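Local structure of ABC transporter sugar binding protein (Xanthomonas axonopodis pv. citri, 3UOR) at residues 32-37 with 60-65; 90-95 with 375-380; 144-149 with 359-364; 295-300 with 367-372. The protein probably binds maltose or related sugars in the periplasm and delivers them to an ABC transporter for import. All coordinates share one frame; numbering follows the deposited sequence.

Contact 1 of 4, residues 32-37 with 60-65; sequences VRFWAM and VDVQNI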
# COMPACT_ATOMS: atom_id res chain seq x y z
N VAL A 32 1.69 21.65 19.48
CA VAL A 32 2.10 21.07 18.22
C VAL A 32 0.88 20.83 17.33
O VAL A 32 -0.14 20.30 17.79
CB VAL A 32 2.86 19.75 18.47
CG1 VAL A 32 2.85 18.88 17.25
CG2 VAL A 32 4.28 20.05 18.91
N ARG A 33 0.96 21.25 16.07
CA ARG A 33 -0.13 21.00 15.14
C ARG A 33 0.15 19.79 14.25
O ARG A 33 1.12 19.75 13.49
CB ARG A 33 -0.45 22.24 14.30
CG ARG A 33 -1.07 23.36 15.12
CD ARG A 33 -1.45 24.53 14.22
NE ARG A 33 -0.33 24.92 13.37
CZ ARG A 33 -0.38 24.98 12.04
NH1 ARG A 33 -1.50 24.67 11.39
NH2 ARG A 33 0.70 25.34 11.36
N PHE A 34 -0.74 18.81 14.37
CA PHE A 34 -0.61 17.51 13.72
C PHE A 34 -1.79 17.31 12.77
O PHE A 34 -2.94 17.22 13.20
CB PHE A 34 -0.61 16.44 14.82
CG PHE A 34 -0.56 15.03 14.30
CD1 PHE A 34 -0.14 14.75 13.01
CD2 PHE A 34 -0.91 13.98 15.13
CE1 PHE A 34 -0.10 13.44 12.55
CE2 PHE A 34 -0.87 12.68 14.68
CZ PHE A 34 -0.45 12.40 13.38
N TRP A 35 -1.51 17.27 11.47
CA TRP A 35 -2.55 17.01 10.47
C TRP A 35 -2.56 15.54 10.08
O TRP A 35 -1.52 14.97 9.78
CB TRP A 35 -2.32 17.84 9.22
CG TRP A 35 -2.51 19.29 9.38
CD1 TRP A 35 -2.77 19.97 10.54
CD2 TRP A 35 -2.44 20.27 8.34
NE1 TRP A 35 -2.88 21.32 10.28
CE2 TRP A 35 -2.68 21.52 8.94
CE3 TRP A 35 -2.21 20.21 6.96
CZ2 TRP A 35 -2.69 22.71 8.20
CZ3 TRP A 35 -2.22 21.37 6.24
CH2 TRP A 35 -2.46 22.61 6.85
N ALA A 36 -3.74 14.94 10.08
CA ALA A 36 -3.90 13.54 9.71
C ALA A 36 -5.19 13.42 8.91
O ALA A 36 -5.98 14.36 8.89
CB ALA A 36 -3.94 12.68 10.94
N MET A 37 -5.41 12.29 8.24
CA MET A 37 -6.52 12.17 7.29
C MET A 37 -7.54 11.09 7.62
O MET A 37 -7.19 9.92 7.80
CB MET A 37 -6.00 11.89 5.89
CG MET A 37 -5.29 13.05 5.23
SD MET A 37 -3.60 13.17 5.80
CE MET A 37 -2.90 14.32 4.62
N VAL A 60 -1.19 18.63 21.81
CA VAL A 60 -1.24 18.23 20.41
C VAL A 60 -2.59 18.58 19.81
O VAL A 60 -3.63 18.07 20.24
CB VAL A 60 -1.00 16.73 20.24
CG1 VAL A 60 -1.03 16.38 18.77
CG2 VAL A 60 0.32 16.31 20.88
N ASP A 61 -2.58 19.46 18.82
CA ASP A 61 -3.80 19.84 18.13
C ASP A 61 -3.94 18.99 16.88
O ASP A 61 -3.26 19.23 15.88
CB ASP A 61 -3.76 21.32 17.78
CG ASP A 61 -4.92 21.74 16.88
OD1 ASP A 61 -5.97 21.06 16.90
OD2 ASP A 61 -4.77 22.74 16.16
N VAL A 62 -4.82 17.99 16.94
CA VAL A 62 -5.02 17.10 15.80
C VAL A 62 -6.12 17.62 14.88
O VAL A 62 -7.25 17.84 15.30
CB VAL A 62 -5.34 15.66 16.24
CG1 VAL A 62 -5.57 14.78 15.02
CG2 VAL A 62 -4.20 15.09 17.08
N GLN A 63 -5.76 17.83 13.62
CA GLN A 63 -6.71 18.27 12.61
C GLN A 63 -6.96 17.13 11.64
O GLN A 63 -6.02 16.51 11.14
CB GLN A 63 -6.18 19.48 11.83
CG GLN A 63 -6.35 20.81 12.53
CD GLN A 63 -7.76 21.36 12.38
OE1 GLN A 63 -8.59 21.22 13.27
NE2 GLN A 63 -8.03 21.98 11.23
N ASN A 64 -8.24 16.86 11.39
CA ASN A 64 -8.64 15.82 10.45
C ASN A 64 -8.91 16.42 9.09
O ASN A 64 -9.91 17.11 8.89
CB ASN A 64 -9.90 15.09 10.95
CG ASN A 64 -10.37 13.99 10.01
OD1 ASN A 64 -10.04 13.99 8.82
ND2 ASN A 64 -11.14 13.06 10.54
N ILE A 65 -8.00 16.17 8.15
CA ILE A 65 -8.15 16.66 6.80
C ILE A 65 -8.57 15.52 5.89
O ILE A 65 -7.98 14.45 5.95
CB ILE A 65 -6.84 17.23 6.29
CG1 ILE A 65 -6.29 18.19 7.32
CG2 ILE A 65 -7.04 17.89 4.94
CD1 ILE A 65 -5.03 18.84 6.91
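A beta-alpha-beta crossover, strand 30-36, helix 39-52 and strand 58-64, brings residues 32-37 and 60-65 together as parallel neighbours in the sheet. Five backbone bonds alternate across the pair: Asp61 N to Val32 O, Phe34 N to Asp61 O, Gln63 N to Phe34 O, Ala36 N to Gln63 O at 3.0 Å, and Ile65 N to Ala36 O at 2.8 Å. The strands twist against each other by 24°. On one face Phe34 CG stands anti to the backbone N (chi1 177°), which lays the ring alongside Val62, CD2 lying 4.0 Å from Val62 CG2, and CB meets Val60 CG1, also at 4.0 Å; helices 39-52 and 314-324 cover this side. The other face carries Trp35, whose pyrrole carbon CD1 lies 3.7 Å from Gln63 CB. The two side chains rise together from the sheet, with indole and amide planes 64° apart. Lys73 makes a cation-pi contact with the same indole, and Leu74 and Ala77 of helix 67-79 pack on it. Asn64 OD1 accepts from Gly38 N, tying the end of one strand to the turn after the other. Such a parallel strand pair between two helical layers is characteristic of the alpha/beta domains of periplasmic binding proteins.

Contact 2 of 4, residues 90-95 with 375-380; sequences GNTWLP and LEWERI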
# COMPACT_ATOMS: atom_id res chain seq x y z
N GLY A 90 0.85 10.25 2.86
CA GLY A 90 0.87 9.05 2.03
C GLY A 90 2.28 8.88 1.50
O GLY A 90 2.92 9.85 1.07
N ASN A 91 2.80 7.67 1.54
CA ASN A 91 4.22 7.57 1.27
C ASN A 91 4.65 7.77 -0.20
O ASN A 91 5.83 7.85 -0.48
CB ASN A 91 4.86 6.35 1.94
CG ASN A 91 4.25 5.07 1.49
OD1 ASN A 91 3.61 5.04 0.45
ND2 ASN A 91 4.44 4.00 2.27
N THR A 92 3.70 7.89 -1.12
CA THR A 92 4.06 8.22 -2.50
C THR A 92 4.11 9.74 -2.68
O THR A 92 4.59 10.24 -3.70
CB THR A 92 3.12 7.57 -3.57
OG1 THR A 92 1.77 7.92 -3.29
CG2 THR A 92 3.25 6.06 -3.56
N TRP A 93 3.64 10.47 -1.68
CA TRP A 93 3.73 11.92 -1.65
C TRP A 93 5.09 12.43 -1.19
O TRP A 93 5.43 13.58 -1.44
CB TRP A 93 2.65 12.51 -0.74
CG TRP A 93 1.27 12.30 -1.24
CD1 TRP A 93 0.90 11.57 -2.32
CD2 TRP A 93 0.07 12.83 -0.67
NE1 TRP A 93 -0.47 11.61 -2.47
CE2 TRP A 93 -1.00 12.38 -1.47
CE3 TRP A 93 -0.21 13.64 0.43
CZ2 TRP A 93 -2.31 12.71 -1.20
CZ3 TRP A 93 -1.51 13.97 0.69
CH2 TRP A 93 -2.55 13.51 -0.12
N LEU A 94 5.86 11.60 -0.49
CA LEU A 94 7.15 12.04 0.06
C LEU A 94 8.09 12.68 -0.97
O LEU A 94 8.65 13.74 -0.71
CB LEU A 94 7.88 10.88 0.74
CG LEU A 94 8.03 10.90 2.25
CD1 LEU A 94 6.70 11.15 2.91
CD2 LEU A 94 8.62 9.59 2.70
N PRO A 95 8.29 12.01 -2.13
CA PRO A 95 9.28 12.55 -3.07
C PRO A 95 8.95 13.97 -3.47
O PRO A 95 9.84 14.80 -3.61
CB PRO A 95 9.15 11.61 -4.27
CG PRO A 95 8.74 10.32 -3.68
CD PRO A 95 7.77 10.71 -2.58
N LEU A 375 8.00 12.03 -8.31
CA LEU A 375 6.84 12.87 -8.10
C LEU A 375 5.67 12.47 -9.03
O LEU A 375 4.51 12.49 -8.62
CB LEU A 375 7.33 14.30 -8.37
CG LEU A 375 6.45 15.50 -8.32
CD1 LEU A 375 7.38 16.68 -8.09
CD2 LEU A 375 5.73 15.60 -9.64
N GLU A 376 5.97 12.06 -10.25
CA GLU A 376 4.90 11.74 -11.20
C GLU A 376 4.38 10.29 -11.15
O GLU A 376 3.60 9.85 -12.01
CB GLU A 376 5.27 12.17 -12.63
CG GLU A 376 6.71 12.00 -13.02
CD GLU A 376 7.67 13.04 -12.43
OE1 GLU A 376 7.70 14.22 -12.86
OE2 GLU A 376 8.45 12.66 -11.54
N TRP A 377 4.78 9.56 -10.10
CA TRP A 377 4.37 8.16 -9.96
C TRP A 377 2.85 7.94 -9.98
O TRP A 377 2.37 7.03 -10.63
CB TRP A 377 4.98 7.49 -8.71
CG TRP A 377 4.61 6.06 -8.69
CD1 TRP A 377 3.71 5.45 -7.85
CD2 TRP A 377 5.02 5.06 -9.63
NE1 TRP A 377 3.60 4.12 -8.18
CE2 TRP A 377 4.38 3.86 -9.28
CE3 TRP A 377 5.91 5.06 -10.71
CZ2 TRP A 377 4.59 2.68 -9.98
CZ3 TRP A 377 6.11 3.91 -11.40
CH2 TRP A 377 5.46 2.72 -11.04
N GLU A 378 2.08 8.76 -9.29
CA GLU A 378 0.64 8.55 -9.30
C GLU A 378 0.03 8.68 -10.69
O GLU A 378 -0.81 7.88 -11.07
CB GLU A 378 -0.08 9.48 -8.32
CG GLU A 378 -0.03 8.97 -6.89
CD GLU A 378 -1.00 9.71 -5.97
OE1 GLU A 378 -0.80 10.92 -5.74
OE2 GLU A 378 -1.95 9.07 -5.48
N ARG A 379 0.46 9.68 -11.46
CA ARG A 379 0.01 9.82 -12.84
C ARG A 379 0.38 8.56 -13.64
O ARG A 379 -0.41 8.02 -14.38
CB ARG A 379 0.66 11.04 -13.50
CG ARG A 379 0.12 12.38 -12.99
CD ARG A 379 1.07 13.53 -13.34
NE ARG A 379 0.96 13.95 -14.74
CZ ARG A 379 1.90 14.66 -15.37
NH1 ARG A 379 3.01 15.00 -14.73
NH2 ARG A 379 1.73 15.01 -16.65
N ILE A 380 1.60 8.10 -13.45
CA ILE A 380 2.07 6.92 -14.16
C ILE A 380 1.18 5.69 -13.93
O ILE A 380 0.78 5.03 -14.90
CB ILE A 380 3.55 6.65 -13.85
CG1 ILE A 380 4.39 7.75 -14.50
CG2 ILE A 380 3.96 5.27 -14.32
CD1 ILE A 380 5.83 7.85 -13.97
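Thr92 contributes the most surface to this contact, and it does so by facing Trp377 and Glu378 at the start of helix 377-394. Its two branches divide the work. The methyl CG2 approaches the indole of Trp377, 4.4 Å from CD1, from an oblique direction, while OG1 lies 4.2 Å from Glu378 CG and the two side chains cross at about a right angle. With chi1 at 54°, OG1 sits between the backbone N and the carbonyl carbon, and CG2 is turned beside the backbone N. Glu378, next in buried surface, sends its carboxylate on toward Trp93. Its CG stands anti to the carbonyl carbon and the chain runs extended beyond it, so that OE1 arrives at the edge of the Trp93 ring, near the ring plane. NE1 donates to OE1 over 3.4 Å, but the bond is weak, bent to 136° at the hydrogen, and the carboxylate is turned 53° from the indole. Leu375 supplies backbone more than side chain: its N lies 4.2 Å from Pro95 CB, a van der Waals approach.

Trp93 also packs against Met67 and Ala70 of helix 67-79 and meets His71 edge-to-face. The start of helix 377-394, for its part, rests on helix 398-412. The contact therefore joins the turn between strand 86-90 and helix 94-99 to the beginning of helix 377-394, with helix 67-79 behind one partner and helix 398-412 behind the other.

Contact 3 of 4, residues 144-149 with 359-364; sequences TRLLFY and HAFGDQ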
# COMPACT_ATOMS: atom_id res chain seq x y z
N THR A 144 -0.76 -3.01 2.32
CA THR A 144 -0.33 -3.89 1.24
C THR A 144 -1.51 -4.81 0.88
O THR A 144 -2.43 -4.95 1.67
CB THR A 144 0.93 -4.69 1.61
OG1 THR A 144 1.43 -5.36 0.45
CG2 THR A 144 0.59 -5.73 2.65
N ARG A 145 -1.47 -5.41 -0.30
CA ARG A 145 -2.62 -6.15 -0.83
C ARG A 145 -2.29 -7.62 -0.99
O ARG A 145 -1.23 -7.97 -1.50
CB ARG A 145 -3.02 -5.58 -2.21
CG ARG A 145 -3.24 -4.05 -2.19
CD ARG A 145 -4.27 -3.69 -1.12
NE ARG A 145 -4.37 -2.24 -0.93
CZ ARG A 145 -5.02 -1.41 -1.75
NH1 ARG A 145 -5.65 -1.90 -2.82
NH2 ARG A 145 -5.06 -0.11 -1.49
N LEU A 146 -3.18 -8.50 -0.55
CA LEU A 146 -2.91 -9.93 -0.63
C LEU A 146 -4.26 -10.64 -0.75
O LEU A 146 -5.29 -9.98 -0.92
CB LEU A 146 -2.09 -10.39 0.60
CG LEU A 146 -2.57 -10.02 2.01
CD1 LEU A 146 -4.00 -10.49 2.24
CD2 LEU A 146 -1.63 -10.57 3.13
N LEU A 147 -4.29 -11.97 -0.67
CA LEU A 147 -5.53 -12.70 -0.93
C LEU A 147 -6.38 -12.99 0.29
O LEU A 147 -5.95 -13.68 1.20
CB LEU A 147 -5.23 -14.04 -1.62
CG LEU A 147 -4.37 -13.98 -2.89
CD1 LEU A 147 -3.93 -15.38 -3.27
CD2 LEU A 147 -5.14 -13.33 -4.04
N PHE A 148 -7.61 -12.48 0.30
CA PHE A 148 -8.64 -12.98 1.20
C PHE A 148 -9.24 -14.17 0.48
O PHE A 148 -9.45 -14.10 -0.72
CB PHE A 148 -9.72 -11.91 1.42
CG PHE A 148 -9.27 -10.77 2.28
CD1 PHE A 148 -9.70 -10.67 3.60
CD2 PHE A 148 -8.40 -9.83 1.80
CE1 PHE A 148 -9.27 -9.63 4.42
CE2 PHE A 148 -7.96 -8.79 2.62
CZ PHE A 148 -8.40 -8.69 3.92
N TYR A 149 -9.53 -15.25 1.20
CA TYR A 149 -10.01 -16.46 0.55
C TYR A 149 -11.04 -17.22 1.36
O TYR A 149 -11.02 -17.18 2.59
CB TYR A 149 -8.86 -17.40 0.19
CG TYR A 149 -8.17 -18.05 1.36
CD1 TYR A 149 -7.25 -17.33 2.14
CD2 TYR A 149 -8.43 -19.37 1.71
CE1 TYR A 149 -6.59 -17.92 3.22
CE2 TYR A 149 -7.79 -19.97 2.79
CZ TYR A 149 -6.87 -19.25 3.54
OH TYR A 149 -6.24 -19.86 4.58
N HIS A 359 -1.64 -12.68 10.25
CA HIS A 359 -0.37 -13.36 9.99
C HIS A 359 0.11 -13.16 8.55
O HIS A 359 1.30 -12.93 8.30
CB HIS A 359 -0.49 -14.86 10.32
CG HIS A 359 0.73 -15.65 9.99
ND1 HIS A 359 1.70 -15.94 10.92
CD2 HIS A 359 1.14 -16.21 8.83
CE1 HIS A 359 2.66 -16.64 10.35
NE2 HIS A 359 2.35 -16.82 9.08
N ALA A 360 -0.81 -13.26 7.59
CA ALA A 360 -0.42 -13.21 6.19
C ALA A 360 0.17 -11.85 5.82
O ALA A 360 1.17 -11.78 5.10
CB ALA A 360 -1.62 -13.55 5.29
N PHE A 361 -0.43 -10.78 6.34
CA PHE A 361 0.11 -9.44 6.17
C PHE A 361 1.50 -9.31 6.78
O PHE A 361 2.41 -8.79 6.15
CB PHE A 361 -0.83 -8.42 6.80
CG PHE A 361 -2.12 -8.27 6.06
CD1 PHE A 361 -2.17 -7.61 4.83
CD2 PHE A 361 -3.30 -8.78 6.60
CE1 PHE A 361 -3.37 -7.46 4.14
CE2 PHE A 361 -4.51 -8.64 5.91
CZ PHE A 361 -4.54 -7.97 4.68
N GLY A 362 1.66 -9.81 7.99
CA GLY A 362 2.93 -9.69 8.68
C GLY A 362 4.00 -10.42 7.90
O GLY A 362 5.12 -9.94 7.77
N ASP A 363 3.66 -11.57 7.35
CA ASP A 363 4.62 -12.28 6.51
C ASP A 363 4.96 -11.51 5.21
O ASP A 363 6.14 -11.44 4.80
CB ASP A 363 4.08 -13.68 6.17
CG ASP A 363 5.07 -14.51 5.37
OD1 ASP A 363 6.09 -14.94 5.94
OD2 ASP A 363 4.84 -14.72 4.18
N GLN A 364 3.95 -10.96 4.56
CA GLN A 364 4.17 -10.29 3.25
C GLN A 364 5.02 -9.03 3.40
O GLN A 364 5.79 -8.66 2.50
CB GLN A 364 2.85 -9.94 2.56
CG GLN A 364 3.04 -9.34 1.14
CD GLN A 364 1.76 -9.39 0.32
OE1 GLN A 364 1.24 -10.46 0.06
NE2 GLN A 364 1.27 -8.23 -0.10
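Gln364 reaches from helix 359-364 to the chain at Thr144 and Arg145, and its side chain can be followed outward. CB leaves with CG anti to the backbone N (chi1 -176°), and the chain stays extended, which carries the amide across to the other segment. CD lies 3.8 Å from Arg145 O. Beyond it OE1 lies 3.4 Å from Leu146 CB and accepts a hydrogen bond from Leu289 N. NE2 donates twice, both partners lying close to the amide plane: to Thr144 OG1 at 2.9 Å, and to Arg145 O, also at 2.9 Å, along a straight N-H (171°) that meets the oxygen from above the carbonyl plane. With both ends of the amide engaged, its rotation is fixed. Thr144 OG1 is in turn bonded to Ile299 O. One helical turn back, Phe361 presents a face to Leu146, whose CD2 makes a CH-pi contact 3.7 Å from the ring centroid; the same methyl is 3.7 Å from Ala360 CB. Phe148 CZ meets the ring edge at Phe361 CZ, 4.0 Å away. Strand 134-150, paired here with strands 259-264 and 284-287, thus takes helix 359-364 against it nearly antiparallel, while Val269 of helix 267-275 packs on both phenylalanines.

Contact 4 of 4, residues 295-300 with 367-372; sequences LGAGIA and RVKATP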
# COMPACT_ATOMS: atom_id res chain seq x y z
N LEU A 295 6.33 -17.25 -2.61
CA LEU A 295 5.66 -16.09 -2.06
C LEU A 295 6.46 -14.86 -2.46
O LEU A 295 7.67 -14.82 -2.29
CB LEU A 295 5.57 -16.21 -0.54
CG LEU A 295 4.60 -17.30 -0.10
CD1 LEU A 295 4.39 -17.25 1.41
CD2 LEU A 295 3.29 -17.06 -0.82
N GLY A 296 5.78 -13.85 -3.00
CA GLY A 296 6.50 -12.76 -3.62
C GLY A 296 6.36 -11.42 -2.96
O GLY A 296 5.82 -11.29 -1.85
N ALA A 297 6.86 -10.40 -3.65
CA ALA A 297 6.75 -9.03 -3.16
C ALA A 297 5.31 -8.57 -3.25
O ALA A 297 4.45 -9.27 -3.78
CB ALA A 297 7.64 -8.11 -3.95
N GLY A 298 5.07 -7.38 -2.72
CA GLY A 298 3.77 -6.75 -2.81
C GLY A 298 4.01 -5.27 -2.65
O GLY A 298 5.16 -4.83 -2.58
N ILE A 299 2.93 -4.51 -2.56
CA ILE A 299 3.02 -3.05 -2.47
C ILE A 299 3.44 -2.61 -1.05
O ILE A 299 3.00 -3.21 -0.07
CB ILE A 299 1.64 -2.46 -2.81
CG1 ILE A 299 1.46 -2.39 -4.33
CG2 ILE A 299 1.46 -1.08 -2.26
CD1 ILE A 299 0.01 -2.32 -4.72
N ALA A 300 4.28 -1.59 -0.95
CA ALA A 300 4.60 -0.97 0.32
C ALA A 300 3.84 0.33 0.45
O ALA A 300 4.42 1.42 0.36
CB ALA A 300 6.09 -0.72 0.41
N ARG A 367 8.53 -8.68 2.39
CA ARG A 367 8.88 -8.72 0.98
C ARG A 367 8.40 -7.50 0.17
O ARG A 367 8.76 -7.35 -1.01
CB ARG A 367 8.35 -10.02 0.35
CG ARG A 367 8.99 -11.31 0.94
CD ARG A 367 8.42 -12.58 0.26
NE ARG A 367 6.98 -12.74 0.53
CZ ARG A 367 6.50 -13.33 1.62
NH1 ARG A 367 7.34 -13.82 2.54
NH2 ARG A 367 5.19 -13.44 1.81
N VAL A 368 7.61 -6.62 0.79
CA VAL A 368 7.07 -5.48 0.06
C VAL A 368 8.21 -4.61 -0.46
O VAL A 368 9.27 -4.55 0.14
CB VAL A 368 6.05 -4.65 0.89
CG1 VAL A 368 4.84 -5.50 1.21
CG2 VAL A 368 6.71 -4.12 2.14
N LYS A 369 7.98 -3.96 -1.61
CA LYS A 369 8.99 -3.15 -2.31
C LYS A 369 8.42 -1.78 -2.57
O LYS A 369 7.25 -1.68 -2.96
CB LYS A 369 9.32 -3.74 -3.70
CG LYS A 369 10.24 -4.95 -3.77
CD LYS A 369 10.53 -5.31 -5.25
CE LYS A 369 11.17 -6.71 -5.40
NZ LYS A 369 11.30 -7.23 -6.82
N ALA A 370 9.25 -0.74 -2.44
CA ALA A 370 8.85 0.62 -2.77
C ALA A 370 8.72 0.80 -4.29
O ALA A 370 9.47 0.20 -5.06
CB ALA A 370 9.86 1.61 -2.21
N THR A 371 7.75 1.61 -4.71
CA THR A 371 7.60 1.99 -6.13
C THR A 371 8.64 3.06 -6.44
O THR A 371 9.14 3.72 -5.51
CB THR A 371 6.19 2.53 -6.39
OG1 THR A 371 5.76 3.29 -5.24
CG2 THR A 371 5.22 1.41 -6.61
N PRO A 372 8.96 3.28 -7.73
CA PRO A 372 9.99 4.27 -8.07
C PRO A 372 9.66 5.62 -7.44
O PRO A 372 8.51 6.00 -7.44
CB PRO A 372 9.93 4.33 -9.60
CG PRO A 372 9.52 2.93 -9.97
CD PRO A 372 8.50 2.55 -8.93
O HOH W 1 3.89 -12.69 -0.63
O HOH W 2 5.67 2.63 -2.12
O HOH W 3 5.05 -0.15 -3.37
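Arg367 and Leu295 cross obliquely, with the guanidinium offering one face to the leucine: Leu295 CB stands 3.7 Å from CZ, displaced toward the rim of the flat group. A bend at chi3 (-64°) turns the guanidinium so that its edge serves the backbone of the opposite loop. NE donates to Gly296 O at 3.0 Å, with the oxygen almost exactly in the guanidinium plane, although the nitrogen lies well above the plane of that carbonyl. Water 1 spans the same pair, donating to Gly296 O and accepting from Arg367 NH2, and NH2 also forms a salt bridge with Asp363.

Further along, backbone bonding joins the side-chain contacts. Lys369 N donates to Gly298 O at 3.1 Å, nearly straight at the hydrogen (160°). The extended side chain of Lys369 runs past Ala297, CE lying 4.1 Å from Ala297 CB, before NZ bonds to Leu202 O. The two branches of Val368 part: CG1 lies against Ile299 O, while CG2 meets Ala300 CB at 3.9 Å. Water 3 then accepts from Ala300 N and donates to Lys369 O, and water 2 links Ala300 O with Thr371 OG1.

The chemistry is thus mainly that of backbone groups satisfied by an arginine edge, one direct backbone N-H...O hydrogen bond and ordered water. Gly296 O is gripped by both NE and water 1, and Asp363 would be expected to stabilise the positive charge of Arg367 where Leu295 covers part of its face.

Contact 1 closes first along the chain, before any other opens; contacts 3 and 4 both fall between the two segments of contact 2 and interleave with each other. Contacts 1 and 3 reach the same mixed sheet through strands 30-36 and 58-64 and strand 134-150, their centres about 30 Å apart. Contacts 3 and 4 are the closest pair, centres about 12 Å apart. Contact 4 also touches contact 2, where Thr371 and Pro372 pack on Trp377, and Met37 CE of contact 1 lies 4.2 Å from Trp93 CZ3 of contact 2. Chain after residue 359 thereby returns repeatedly to earlier strands and loops, consistent with the interwoven two-domain architecture of periplasmic binding proteins.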